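Local atomic coordinates of alpha-1,6-mannanase (Bacteroides thetaiotaomicron, PDB entry 4V1S), a protein that probably hydrolyses internal alpha-1,6-mannosidic linkages of mannan, as a glycoside hydrolase of family GH76 from a gut symbiont. Residues G83-L88 and G146-G151; T90-I95 and C153-A158; L111-Y116 and A125-L130; P312-F317 and L374-V379. All blocks are in the same frame, centred on the assembly; numbering follows the deposited sequence.

Contact 1 (G83-L88 and G146-G151); sequences GNIFLL and GWTAIG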
loop_
_atom_site.group_PDB
_atom_site.type_symbol
_atom_site.label_atom_id
_atom_site.label_comp_id
_atom_site.label_asym_id
_atom_site.label_seq_id
_atom_site.Cartn_x
_atom_site.Cartn_y
_atom_site.Cartn_z
ATOM N N GLY A 83 -4.073 -8.980 0.460
ATOM C CA GLY A 83 -4.402 -8.873 1.885
ATOM C C GLY A 83 -3.232 -9.192 2.781
ATOM O O GLY A 83 -3.114 -8.648 3.860
ATOM N N ASN A 84 -2.353 -10.087 2.308
ATOM C CA ASN A 84 -1.148 -10.413 3.026
ATOM C C ASN A 84 -0.142 -9.289 3.049
ATOM O O ASN A 84 0.681 -9.206 3.967
ATOM C CB ASN A 84 -0.460 -11.645 2.396
ATOM C CG ASN A 84 -1.337 -12.875 2.463
ATOM O OD1 ASN A 84 -1.396 -13.560 3.479
ATOM N ND2 ASN A 84 -2.085 -13.102 1.417
ATOM N N ILE A 85 -0.192 -8.413 2.045
ATOM C CA ILE A 85 0.717 -7.245 2.016
ATOM C C ILE A 85 0.402 -6.306 3.164
ATOM O O ILE A 85 1.305 -5.743 3.806
ATOM C CB ILE A 85 0.649 -6.535 0.644
ATOM C CG1 ILE A 85 1.049 -7.524 -0.486
ATOM C CG2 ILE A 85 1.515 -5.294 0.611
ATOM C CD1 ILE A 85 0.879 -6.949 -1.882
ATOM N N PHE A 86 -0.887 -6.132 3.495
ATOM C CA PHE A 86 -1.194 -5.328 4.663
ATOM C C PHE A 86 -0.707 -5.960 5.967
ATOM O O PHE A 86 -0.300 -5.241 6.849
ATOM C CB PHE A 86 -2.668 -5.017 4.767
ATOM C CG PHE A 86 -3.169 -4.110 3.672
ATOM C CD1 PHE A 86 -2.823 -2.773 3.652
ATOM C CD2 PHE A 86 -4.110 -4.560 2.720
ATOM C CE1 PHE A 86 -3.314 -1.907 2.690
ATOM C CE2 PHE A 86 -4.605 -3.694 1.730
ATOM C CZ PHE A 86 -4.204 -2.374 1.730
ATOM N N LEU A 87 -0.712 -7.287 6.057
ATOM C CA LEU A 87 -0.139 -7.915 7.221
ATOM C C LEU A 87 1.370 -7.658 7.251
ATOM O O LEU A 87 1.913 -7.291 8.268
ATOM C CB LEU A 87 -0.440 -9.431 7.235
ATOM C CG LEU A 87 -1.867 -9.838 7.488
ATOM C CD1 LEU A 87 -2.019 -11.332 7.337
ATOM C CD2 LEU A 87 -2.289 -9.392 8.883
ATOM N N LEU A 88 2.042 -7.803 6.109
ATOM C CA LEU A 88 3.473 -7.493 6.042
ATOM C C LEU A 88 3.744 -6.065 6.552
ATOM O O LEU A 88 4.657 -5.830 7.342
ATOM C CB LEU A 88 3.938 -7.626 4.592
ATOM C CG LEU A 88 5.381 -7.288 4.265
ATOM C CD1 LEU A 88 6.317 -8.251 4.974
ATOM C CD2 LEU A 88 5.616 -7.309 2.753
ATOM N N GLY A 146 5.163 -4.221 -6.755
ATOM C CA GLY A 146 5.529 -2.924 -6.189
ATOM C C GLY A 146 5.009 -2.692 -4.791
ATOM O O GLY A 146 5.741 -2.253 -3.910
ATOM N N TRP A 147 3.744 -3.042 -4.558
ATOM C CA TRP A 147 3.221 -2.999 -3.211
ATOM C C TRP A 147 4.060 -3.803 -2.257
ATOM O O TRP A 147 4.317 -3.400 -1.120
ATOM C CB TRP A 147 1.806 -3.597 -3.178
ATOM C CG TRP A 147 0.590 -2.808 -3.653
ATOM C CD1 TRP A 147 0.143 -2.620 -4.947
ATOM C CD2 TRP A 147 -0.411 -2.239 -2.807
ATOM N NE1 TRP A 147 -1.058 -1.949 -4.943
ATOM C CE2 TRP A 147 -1.432 -1.717 -3.648
ATOM C CE3 TRP A 147 -0.557 -2.129 -1.417
ATOM C CZ2 TRP A 147 -2.593 -1.103 -3.136
ATOM C CZ3 TRP A 147 -1.694 -1.498 -0.916
ATOM C CH2 TRP A 147 -2.702 -1.007 -1.777
ATOM N N THR A 148 4.491 -4.982 -2.731
ATOM C CA THR A 148 5.258 -5.906 -1.890
ATOM C C THR A 148 6.673 -5.368 -1.662
ATOM O O THR A 148 7.156 -5.356 -0.527
ATOM C CB THR A 148 5.308 -7.312 -2.508
ATOM O OG1 THR A 148 3.964 -7.790 -2.677
ATOM C CG2 THR A 148 6.079 -8.265 -1.659
ATOM N N ALA A 149 7.304 -4.854 -2.734
ATOM C CA ALA A 149 8.629 -4.266 -2.630
ATOM C C ALA A 149 8.695 -3.159 -1.574
ATOM O O ALA A 149 9.647 -3.087 -0.823
ATOM C CB ALA A 149 9.094 -3.747 -3.989
ATOM N N ILE A 150 7.681 -2.316 -1.519
ATOM C CA ILE A 150 7.587 -1.254 -0.511
ATOM C C ILE A 150 7.681 -1.876 0.871
ATOM O O ILE A 150 8.495 -1.450 1.680
ATOM C CB ILE A 150 6.272 -0.475 -0.691
ATOM C CG1 ILE A 150 6.329 0.414 -1.943
ATOM C CG2 ILE A 150 6.001 0.413 0.507
ATOM C CD1 ILE A 150 4.933 0.759 -2.463
ATOM N N GLY A 151 6.843 -2.883 1.143
ATOM C CA GLY A 151 6.817 -3.540 2.470
ATOM C C GLY A 151 8.174 -4.186 2.782
ATOM O O GLY A 151 8.651 -4.096 3.921
#
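Two neighbouring inner helices of the (alpha/alpha)6 barrel meet where I85, F86 and L88 face W147, T148 and G151. The helices run nearly parallel, their N-to-C directions 13° apart and the axes of these short segments 9.6 Å from each other. The I85 side chain supplies the middle of the interface. Its CG1 stands opposite the carbonyl carbon (chi1 -59°) and the chain stays extended; the side chain crosses those of W147 and T148 at about a right angle, with CD1 at its end. That methyl group lies 3.7 Å from W147 CB and touches T148 OG1, a hydroxyl already bonded to E144 O one turn back. Beside it, F86 and W147 form an offset edge-to-face pair in which the indole presents its edge to the phenylalanine face. Their six-membered rings are 5.7 Å apart at the centroids and turned by 80°, and F86 CZ comes within 3.8 Å of W147 CZ3. A turn further on, L88 CD2 rests 4.0 Å from G151 CA. A side chain on G151 would collide with this methyl, so glycine lets the leucine settle against bare backbone. W147 NE1 is hydrogen-bonded to a glycerol, probably from the crystallisation liquor, while W82 and F269 set further ring edge-to-face contacts around the indole. Neighbouring inner helices running the same way, as here, are the arrangement of the (alpha/alpha)6 barrel, the fold of GH76 and its clan 6_Hairpin relatives.

Contact 2 (T90-I95 and C153-A158); sequences TYTEGI and CDAYLA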
loop_
_atom_site.group_PDB
_atom_site.type_symbol
_atom_site.label_atom_id
_atom_site.label_comp_id
_atom_site.label_asym_id
_atom_site.label_seq_id
_atom_site.Cartn_x
_atom_site.Cartn_y
_atom_site.Cartn_z
ATOM N N THR A 90 1.928 -4.304 8.538
ATOM C CA THR A 90 1.569 -4.218 9.951
ATOM C C THR A 90 2.693 -4.726 10.831
ATOM O O THR A 90 3.134 -4.050 11.772
ATOM C CB THR A 90 0.289 -5.008 10.249
ATOM O OG1 THR A 90 -0.747 -4.482 9.439
ATOM C CG2 THR A 90 -0.077 -4.903 11.691
ATOM N N TYR A 91 3.196 -5.911 10.502
ATOM C CA TYR A 91 4.267 -6.498 11.326
ATOM C C TYR A 91 5.547 -5.670 11.231
ATOM O O TYR A 91 6.271 -5.476 12.220
ATOM C CB TYR A 91 4.530 -7.953 10.937
ATOM C CG TYR A 91 3.322 -8.865 10.941
ATOM C CD1 TYR A 91 2.384 -8.830 11.953
ATOM C CD2 TYR A 91 3.152 -9.815 9.936
ATOM C CE1 TYR A 91 1.270 -9.663 11.907
ATOM C CE2 TYR A 91 2.079 -10.685 9.921
ATOM C CZ TYR A 91 1.159 -10.647 10.926
ATOM O OH TYR A 91 0.059 -11.523 10.851
ATOM N N THR A 92 5.832 -5.177 10.044
ATOM C CA THR A 92 6.963 -4.286 9.865
ATOM C C THR A 92 6.868 -3.038 10.740
ATOM O O THR A 92 7.813 -2.703 11.452
ATOM C CB THR A 92 7.102 -3.904 8.408
ATOM O OG1 THR A 92 7.337 -5.090 7.632
ATOM C CG2 THR A 92 8.243 -2.884 8.226
ATOM N N GLU A 93 5.711 -2.372 10.726
ATOM C CA GLU A 93 5.527 -1.219 11.600
ATOM C C GLU A 93 5.613 -1.616 13.075
ATOM O O GLU A 93 6.130 -0.855 13.900
ATOM C CB GLU A 93 4.216 -0.517 11.302
ATOM C CG GLU A 93 4.023 0.839 11.956
ATOM C CD GLU A 93 4.846 1.983 11.354
ATOM O OE1 GLU A 93 5.836 1.734 10.644
ATOM O OE2 GLU A 93 4.507 3.173 11.610
ATOM N N GLY A 94 5.127 -2.812 13.396
ATOM C CA GLY A 94 5.242 -3.358 14.749
ATOM C C GLY A 94 6.658 -3.350 15.302
ATOM O O GLY A 94 6.851 -3.116 16.499
ATOM N N ILE A 95 7.649 -3.567 14.431
ATOM C CA ILE A 95 9.040 -3.601 14.872
ATOM C C ILE A 95 9.429 -2.269 15.556
ATOM O O ILE A 95 10.260 -2.255 16.468
ATOM C CB ILE A 95 10.027 -3.877 13.698
ATOM C CG1 ILE A 95 9.753 -5.208 12.966
ATOM C CG2 ILE A 95 11.441 -3.888 14.210
ATOM C CD1 ILE A 95 9.835 -6.451 13.815
ATOM N N CYS A 153 11.169 -3.380 1.581
ATOM C CA CYS A 153 12.137 -2.320 1.874
ATOM C C CYS A 153 11.987 -1.882 3.320
ATOM O O CYS A 153 12.977 -1.743 4.046
ATOM C CB CYS A 153 11.964 -1.104 0.956
ATOM S SG CYS A 153 12.479 -1.313 -0.746
ATOM N N ASP A 154 10.749 -1.641 3.745
ATOM C CA ASP A 154 10.519 -1.209 5.120
ATOM C C ASP A 154 10.903 -2.300 6.139
ATOM O O ASP A 154 11.418 -1.990 7.216
ATOM C CB ASP A 154 9.052 -0.767 5.285
ATOM C CG ASP A 154 8.772 0.555 4.575
ATOM O OD1 ASP A 154 9.715 1.347 4.417
ATOM O OD2 ASP A 154 7.611 0.821 4.198
ATOM N N ALA A 155 10.667 -3.565 5.782
ATOM C CA ALA A 155 11.037 -4.686 6.633
ATOM C C ALA A 155 12.563 -4.750 6.808
ATOM O O ALA A 155 13.077 -4.972 7.918
ATOM C CB ALA A 155 10.503 -5.998 6.080
ATOM N N TYR A 156 13.277 -4.567 5.706
ATOM C CA TYR A 156 14.739 -4.452 5.762
ATOM C C TYR A 156 15.204 -3.263 6.622
ATOM O O TYR A 156 16.099 -3.396 7.445
ATOM C CB TYR A 156 15.339 -4.334 4.339
ATOM C CG TYR A 156 16.816 -4.012 4.374
ATOM C CD1 TYR A 156 17.748 -4.983 4.687
ATOM C CD2 TYR A 156 17.258 -2.722 4.180
ATOM C CE1 TYR A 156 19.102 -4.670 4.774
ATOM C CE2 TYR A 156 18.593 -2.409 4.260
ATOM C CZ TYR A 156 19.512 -3.382 4.564
ATOM O OH TYR A 156 20.848 -3.033 4.609
ATOM N N LEU A 157 14.607 -2.096 6.437
ATOM C CA LEU A 157 15.001 -0.962 7.245
ATOM C C LEU A 157 14.813 -1.229 8.736
ATOM O O LEU A 157 15.597 -0.769 9.543
ATOM C CB LEU A 157 14.262 0.295 6.814
ATOM C CG LEU A 157 14.649 0.881 5.454
ATOM C CD1 LEU A 157 13.642 1.950 5.059
ATOM C CD2 LEU A 157 16.046 1.476 5.467
ATOM N N ALA A 158 13.754 -1.960 9.079
ATOM C CA ALA A 158 13.401 -2.243 10.480
ATOM C C ALA A 158 14.290 -3.303 11.140
ATOM O O ALA A 158 14.477 -3.283 12.361
ATOM C CB ALA A 158 11.939 -2.667 10.586
#
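D154, the first residue of C153-A158 to meet T90-I95, offers mostly its backbone: T92 CG2 sits 3.4 Å from D154 C and also brushes D154 CB. The aspartate's charge is used in another direction, where OD1 forms a salt bridge with K214. A155 follows, and here the helices come nearest, with T92 CA and A155 CA 5.2 Å apart. The small methyl A155 CB lies against T92 OG1. This hydroxyl lies beside the T92 backbone N, opposite the carbonyl carbon (chi1 -61°), and reaches back to L88 O, which turns CG2 toward the neighbouring helix. With an alanine at T92 both branches are gone, which would probably open a gap against D154 and A155 and leave L88 O without its hydroxyl mate. Farther along, A158 CB packs 3.8 Å from I95 CB, and I95 CG2 approaches A158 O at 3.6 Å. The small A155 and A158 are consistent with segment axes only 9.1 Å apart, at an angle of 22°. Outer helices back this pair: L106 and S103 of helix 99-114 lie against T92 and I95, Y164 of helix 162-177 lies against A155, and the next inner helix, 202-219, carries K214.

Contact 3 (L111-Y116 and A125-L130); sequences LNFDNY and AGYATL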
loop_
_atom_site.group_PDB
_atom_site.type_symbol
_atom_site.label_atom_id
_atom_site.label_comp_id
_atom_site.label_asym_id
_atom_site.label_seq_id
_atom_site.Cartn_x
_atom_site.Cartn_y
_atom_site.Cartn_z
ATOM N N LEU A 111 8.136 -15.659 5.165
ATOM C CA LEU A 111 8.181 -17.055 4.734
ATOM C C LEU A 111 6.875 -17.463 4.057
ATOM O O LEU A 111 6.884 -18.281 3.133
ATOM C CB LEU A 111 8.530 -17.981 5.906
ATOM C CG LEU A 111 9.957 -17.795 6.443
ATOM C CD1 LEU A 111 10.135 -18.563 7.749
ATOM C CD2 LEU A 111 11.021 -18.206 5.440
ATOM N N ASN A 112 5.754 -16.889 4.485
ATOM C CA ASN A 112 4.522 -17.121 3.751
ATOM C C ASN A 112 4.563 -16.493 2.340
ATOM O O ASN A 112 4.066 -17.090 1.386
ATOM C CB ASN A 112 3.322 -16.605 4.527
ATOM C CG ASN A 112 2.005 -17.012 3.888
ATOM O OD1 ASN A 112 1.821 -18.172 3.530
ATOM N ND2 ASN A 112 1.138 -16.038 3.642
ATOM N N PHE A 113 5.110 -15.294 2.243
ATOM C CA PHE A 113 5.296 -14.638 0.972
ATOM C C PHE A 113 6.141 -15.504 0.034
ATOM O O PHE A 113 5.900 -15.507 -1.171
ATOM C CB PHE A 113 5.923 -13.230 1.103
ATOM C CG PHE A 113 4.898 -12.145 1.201
ATOM C CD1 PHE A 113 4.186 -11.938 2.400
ATOM C CD2 PHE A 113 4.563 -11.379 0.100
ATOM C CE1 PHE A 113 3.182 -10.990 2.469
ATOM C CE2 PHE A 113 3.535 -10.424 0.168
ATOM C CZ PHE A 113 2.854 -10.212 1.347
ATOM N N ASP A 114 7.079 -16.282 0.580
ATOM C CA ASP A 114 7.852 -17.203 -0.277
ATOM C C ASP A 114 6.911 -18.204 -1.049
ATOM O O ASP A 114 7.247 -18.664 -2.141
ATOM C CB ASP A 114 8.895 -17.966 0.550
ATOM C CG ASP A 114 10.217 -17.174 0.807
ATOM O OD1 ASP A 114 10.544 -16.128 0.135
ATOM O OD2 ASP A 114 10.961 -17.672 1.708
ATOM N N ASN A 115 5.745 -18.512 -0.471
ATOM C CA ASN A 115 4.765 -19.372 -1.147
ATOM C C ASN A 115 4.260 -18.747 -2.415
ATOM O O ASN A 115 3.799 -19.463 -3.294
ATOM C CB ASN A 115 3.600 -19.719 -0.270
ATOM C CG ASN A 115 4.005 -20.584 0.903
ATOM O OD1 ASN A 115 4.756 -21.545 0.757
ATOM N ND2 ASN A 115 3.489 -20.256 2.075
ATOM N N TYR A 116 4.276 -17.419 -2.483
ATOM C CA TYR A 116 3.832 -16.675 -3.666
ATOM C C TYR A 116 4.959 -16.316 -4.642
ATOM O O TYR A 116 4.702 -15.721 -5.698
ATOM C CB TYR A 116 3.130 -15.389 -3.228
ATOM C CG TYR A 116 1.860 -15.579 -2.402
ATOM C CD1 TYR A 116 1.910 -15.948 -1.071
ATOM C CD2 TYR A 116 0.612 -15.401 -2.959
ATOM C CE1 TYR A 116 0.776 -16.084 -0.314
ATOM C CE2 TYR A 116 -0.534 -15.516 -2.190
ATOM C CZ TYR A 116 -0.458 -15.918 -0.897
ATOM O OH TYR A 116 -1.615 -16.075 -0.171
ATOM N N ALA A 125 12.020 -13.735 -12.288
ATOM C CA ALA A 125 11.420 -14.015 -10.982
ATOM C C ALA A 125 10.475 -12.895 -10.557
ATOM O O ALA A 125 10.677 -11.734 -10.917
ATOM C CB ALA A 125 12.535 -14.138 -9.941
ATOM N N GLY A 126 9.479 -13.243 -9.750
ATOM C CA GLY A 126 8.598 -12.250 -9.234
ATOM C C GLY A 126 7.470 -12.917 -8.468
ATOM O O GLY A 126 7.219 -14.121 -8.608
ATOM N N TYR A 127 6.793 -12.136 -7.631
ATOM C CA TYR A 127 5.653 -12.659 -6.888
ATOM C C TYR A 127 4.409 -12.820 -7.797
ATOM O O TYR A 127 4.186 -12.020 -8.676
ATOM C CB TYR A 127 5.278 -11.728 -5.732
ATOM C CG TYR A 127 6.251 -11.744 -4.569
ATOM C CD1 TYR A 127 6.253 -12.788 -3.639
ATOM C CD2 TYR A 127 7.198 -10.740 -4.415
ATOM C CE1 TYR A 127 7.203 -12.841 -2.607
ATOM C CE2 TYR A 127 8.112 -10.766 -3.363
ATOM C CZ TYR A 127 8.109 -11.823 -2.453
ATOM O OH TYR A 127 9.031 -11.830 -1.424
ATOM N N ALA A 128 3.653 -13.876 -7.511
ATOM C CA ALA A 128 2.343 -14.194 -8.121
ATOM C C ALA A 128 1.196 -13.785 -7.216
ATOM O O ALA A 128 1.366 -13.613 -5.990
ATOM C CB ALA A 128 2.274 -15.666 -8.473
ATOM N N THR A 129 0.011 -13.698 -7.826
ATOM C CA THR A 129 -1.163 -13.292 -7.111
ATOM C C THR A 129 -1.655 -14.389 -6.151
ATOM O O THR A 129 -2.275 -14.100 -5.129
ATOM C CB THR A 129 -2.280 -12.872 -8.072
ATOM O OG1 THR A 129 -3.196 -12.019 -7.382
ATOM C CG2 THR A 129 -2.955 -14.055 -8.729
ATOM N N LEU A 130 -1.356 -15.635 -6.482
ATOM C CA LEU A 130 -1.674 -16.784 -5.643
ATOM C C LEU A 130 -0.422 -17.637 -5.432
ATOM O O LEU A 130 0.567 -17.490 -6.139
ATOM C CB LEU A 130 -2.767 -17.614 -6.323
ATOM C CG LEU A 130 -4.201 -17.070 -6.272
ATOM C CD1 LEU A 130 -5.097 -17.769 -7.275
ATOM C CD2 LEU A 130 -4.787 -17.163 -4.866
HETATM O O HOH W 1 9.159 -13.871 0.231
#
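Y116 O takes a hydrogen bond from A128 N and a weaker CA-H...O contact from Y127, where the strand 124-127 gives way to loop. The A128 N bond spans 2.8 Å with an angle of 175° at the hydrogen, and Y127 CA lies 3.4 Å from the same Y116 O. This carbonyl, in the turn that follows D114, ties the helix 99-114 side to the chain leaving the 117-121/124-127 hairpin. The Y127 side chain then reaches in beside F113. Its CE1 edge meets F113 O in the ring plane at 3.3 Å, and one face receives the edge of the F113 ring, centroids 5.9 Å apart and planes turned by 85°. Y116 turns the edge of its own ring to two backbone oxygens, A128 O and T129 O, the latter 3.7 Å from Y116 CE2. L130 C lies close to CD2 of the same ring, and the Y116 hydroxyl is bonded to S79 O. At the far end of Y127, OH donates to a water at 2.6 Å, and the same water donates over 2.6 Å to D114 OD1. With both hydrogen bonds donated toward the carboxylate, the bridge would probably favour an ionised D114 and limit rotation of the Y127 hydroxyl.

Contact 4 (P312-F317 and L374-V379); sequences PGYFAF and LRFSTV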
loop_
_atom_site.group_PDB
_atom_site.type_symbol
_atom_site.label_atom_id
_atom_site.label_comp_id
_atom_site.label_asym_id
_atom_site.label_seq_id
_atom_site.Cartn_x
_atom_site.Cartn_y
_atom_site.Cartn_z
ATOM N N PRO A 312 -12.867 2.737 -0.958
ATOM C CA PRO A 312 -12.477 1.471 -0.328
ATOM C C PRO A 312 -11.308 1.685 0.618
ATOM O O PRO A 312 -10.379 2.458 0.302
ATOM C CB PRO A 312 -12.054 0.591 -1.518
ATOM C CG PRO A 312 -12.817 1.170 -2.694
ATOM C CD PRO A 312 -12.823 2.648 -2.431
ATOM N N GLY A 313 -11.348 1.030 1.776
ATOM C CA GLY A 313 -10.252 1.173 2.736
ATOM C C GLY A 313 -8.892 0.780 2.209
ATOM O O GLY A 313 -7.911 1.448 2.489
ATOM N N TYR A 314 -8.859 -0.294 1.429
ATOM C CA TYR A 314 -7.647 -0.777 0.827
ATOM C C TYR A 314 -7.069 0.181 -0.218
ATOM O O TYR A 314 -5.955 -0.059 -0.704
ATOM C CB TYR A 314 -7.795 -2.198 0.261
ATOM C CG TYR A 314 -8.960 -2.385 -0.667
ATOM C CD1 TYR A 314 -8.978 -1.805 -1.932
ATOM C CD2 TYR A 314 -10.076 -3.055 -0.258
ATOM C CE1 TYR A 314 -10.066 -1.942 -2.772
ATOM C CE2 TYR A 314 -11.160 -3.226 -1.111
ATOM C CZ TYR A 314 -11.141 -2.664 -2.367
ATOM O OH TYR A 314 -12.213 -2.780 -3.213
ATOM N N PHE A 315 -7.800 1.261 -0.527
ATOM C CA PHE A 315 -7.305 2.407 -1.301
ATOM C C PHE A 315 -7.047 3.619 -0.405
ATOM O O PHE A 315 -5.981 4.245 -0.458
ATOM C CB PHE A 315 -8.284 2.844 -2.399
ATOM C CG PHE A 315 -8.416 1.885 -3.544
ATOM C CD1 PHE A 315 -7.501 0.856 -3.784
ATOM C CD2 PHE A 315 -9.472 2.072 -4.464
ATOM C CE1 PHE A 315 -7.664 0.046 -4.896
ATOM C CE2 PHE A 315 -9.636 1.241 -5.568
ATOM C CZ PHE A 315 -8.749 0.198 -5.765
ATOM N N ALA A 316 -8.030 3.939 0.432
ATOM C CA ALA A 316 -8.037 5.238 1.148
ATOM C C ALA A 316 -6.966 5.355 2.224
ATOM O O ALA A 316 -6.575 6.445 2.555
ATOM C CB ALA A 316 -9.397 5.526 1.757
ATOM N N PHE A 317 -6.481 4.204 2.721
ATOM C CA PHE A 317 -5.393 4.166 3.711
ATOM C C PHE A 317 -4.193 4.936 3.197
ATOM O O PHE A 317 -3.381 5.477 4.008
ATOM C CB PHE A 317 -5.000 2.712 4.053
ATOM C CG PHE A 317 -4.080 2.137 3.036
ATOM C CD1 PHE A 317 -4.524 1.703 1.823
ATOM C CD2 PHE A 317 -2.713 2.320 3.216
ATOM C CE1 PHE A 317 -3.625 1.323 0.841
ATOM C CE2 PHE A 317 -1.804 1.917 2.256
ATOM C CZ PHE A 317 -2.278 1.443 1.054
ATOM N N LEU A 374 -9.877 -10.793 3.147
ATOM C CA LEU A 374 -8.700 -10.552 3.950
ATOM C C LEU A 374 -8.265 -9.088 3.957
ATOM O O LEU A 374 -7.800 -8.612 4.963
ATOM C CB LEU A 374 -7.556 -11.425 3.440
ATOM C CG LEU A 374 -6.236 -11.389 4.242
ATOM C CD1 LEU A 374 -6.471 -11.844 5.679
ATOM C CD2 LEU A 374 -5.199 -12.250 3.527
ATOM N N ARG A 375 -8.393 -8.381 2.837
ATOM C CA ARG A 375 -7.883 -7.023 2.850
ATOM C C ARG A 375 -8.660 -6.080 3.723
ATOM O O ARG A 375 -8.093 -5.053 4.158
ATOM C CB ARG A 375 -7.522 -6.419 1.494
ATOM C CG ARG A 375 -8.593 -6.445 0.551
ATOM C CD ARG A 375 -8.191 -6.427 -0.937
ATOM N NE ARG A 375 -9.554 -6.691 -1.338
ATOM C CZ ARG A 375 -10.211 -6.265 -2.379
ATOM N NH1 ARG A 375 -9.637 -5.553 -3.329
ATOM N NH2 ARG A 375 -11.503 -6.611 -2.453
ATOM N N PHE A 376 -9.935 -6.385 4.001
ATOM C CA PHE A 376 -10.765 -5.389 4.680
ATOM C C PHE A 376 -10.256 -5.113 6.116
ATOM O O PHE A 376 -10.221 -3.966 6.576
ATOM C CB PHE A 376 -12.236 -5.793 4.760
ATOM C CG PHE A 376 -12.935 -6.054 3.438
ATOM C CD1 PHE A 376 -12.344 -5.819 2.193
ATOM C CD2 PHE A 376 -14.259 -6.530 3.466
ATOM C CE1 PHE A 376 -13.025 -6.093 1.024
ATOM C CE2 PHE A 376 -14.947 -6.797 2.293
ATOM C CZ PHE A 376 -14.330 -6.583 1.062
ATOM N N SER A 377 -9.914 -6.168 6.854
ATOM C CA SER A 377 -9.487 -5.983 8.231
ATOM C C SER A 377 -7.983 -5.802 8.321
ATOM O O SER A 377 -7.510 -5.144 9.241
ATOM C CB SER A 377 -9.928 -7.124 9.142
ATOM O OG SER A 377 -11.327 -7.056 9.375
ATOM N N THR A 378 -7.221 -6.341 7.365
ATOM C CA THR A 378 -5.774 -6.196 7.472
ATOM C C THR A 378 -5.346 -4.713 7.262
ATOM O O THR A 378 -4.390 -4.256 7.904
ATOM C CB THR A 378 -5.042 -7.113 6.503
ATOM O OG1 THR A 378 -5.445 -6.854 5.160
ATOM C CG2 THR A 378 -5.234 -8.602 6.881
ATOM N N VAL A 379 -6.026 -3.973 6.370
ATOM C CA VAL A 379 -5.697 -2.558 6.218
ATOM C C VAL A 379 -6.008 -1.799 7.509
ATOM O O VAL A 379 -5.288 -0.903 7.873
ATOM C CB VAL A 379 -6.340 -1.940 4.995
ATOM C CG1 VAL A 379 -7.862 -1.983 5.054
ATOM C CG2 VAL A 379 -5.842 -0.536 4.777
HETATM O O HOH W 2 -10.768 -4.689 -5.521
#
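The Y314 ring is covered on both faces: the guanidinium of R375 lies flat on one, and P312 CB rests on the other, 3.4 Å above the ring plane. These residues join helix 313-330 to helix 374-394, two inner helices of the (alpha/alpha)6 barrel, whose short segments have axes 9.3 Å apart at a crossing angle of 34°. Guanidinium and phenol planes differ by only 11°, and R375 CZ lies 3.9 Å from the ring centroid, over the face, which makes a cation-pi stack. At the ring's rim, CE2 meets F376 CE1 at 4.0 Å. Y314 CG stands between its backbone N and carbonyl carbon (chi1 52°), the rotation that swings the ring across to R375. Each polar end also has a partner of its own: Y314 OH with E359, R375 NH2 with D373. A water accepts a hydrogen bond from R375 NH1 at 2.6 Å, in the guanidinium plane, and gives a weak bond to Y314 OH. A serine in place of Y314 removes the ring, so the R375 guanidinium, still tied to D373, would probably be less well held flat and E359 is likely to lack its phenol partner. P312, at the N-cap position, has its O accept from both F315 N and A316 N. Farther along the helices, V379 CG1 leans on the G313-Y314 peptide, and V379 CG2 presses against F317 CB at 3.4 Å.

How the contacts relate
Contacts 1 and 2 are successive levels of one interface between helices 81-97 and 142-159, their centres about 10 Å apart. Contact 4 joins the same inner ring from the other side of helix 81-97: F86 CE1 touches V379 CG2 at 3.6 Å, and G83 O probably accepts a hydrogen bond from T378 OG1. W147 CH2 also approaches Y314 O at 3.6 Å. A bound glycerol lies about 3 Å from the W147 side chain and about 6 Å from that of Y314; it probably comes from the crystallisation liquor, but may mark a pocket. Contact 3 lies on the outer side, where F113 CZ packs 3.6 Å from I85 N; its centre is about 20 Å from that of contact 4.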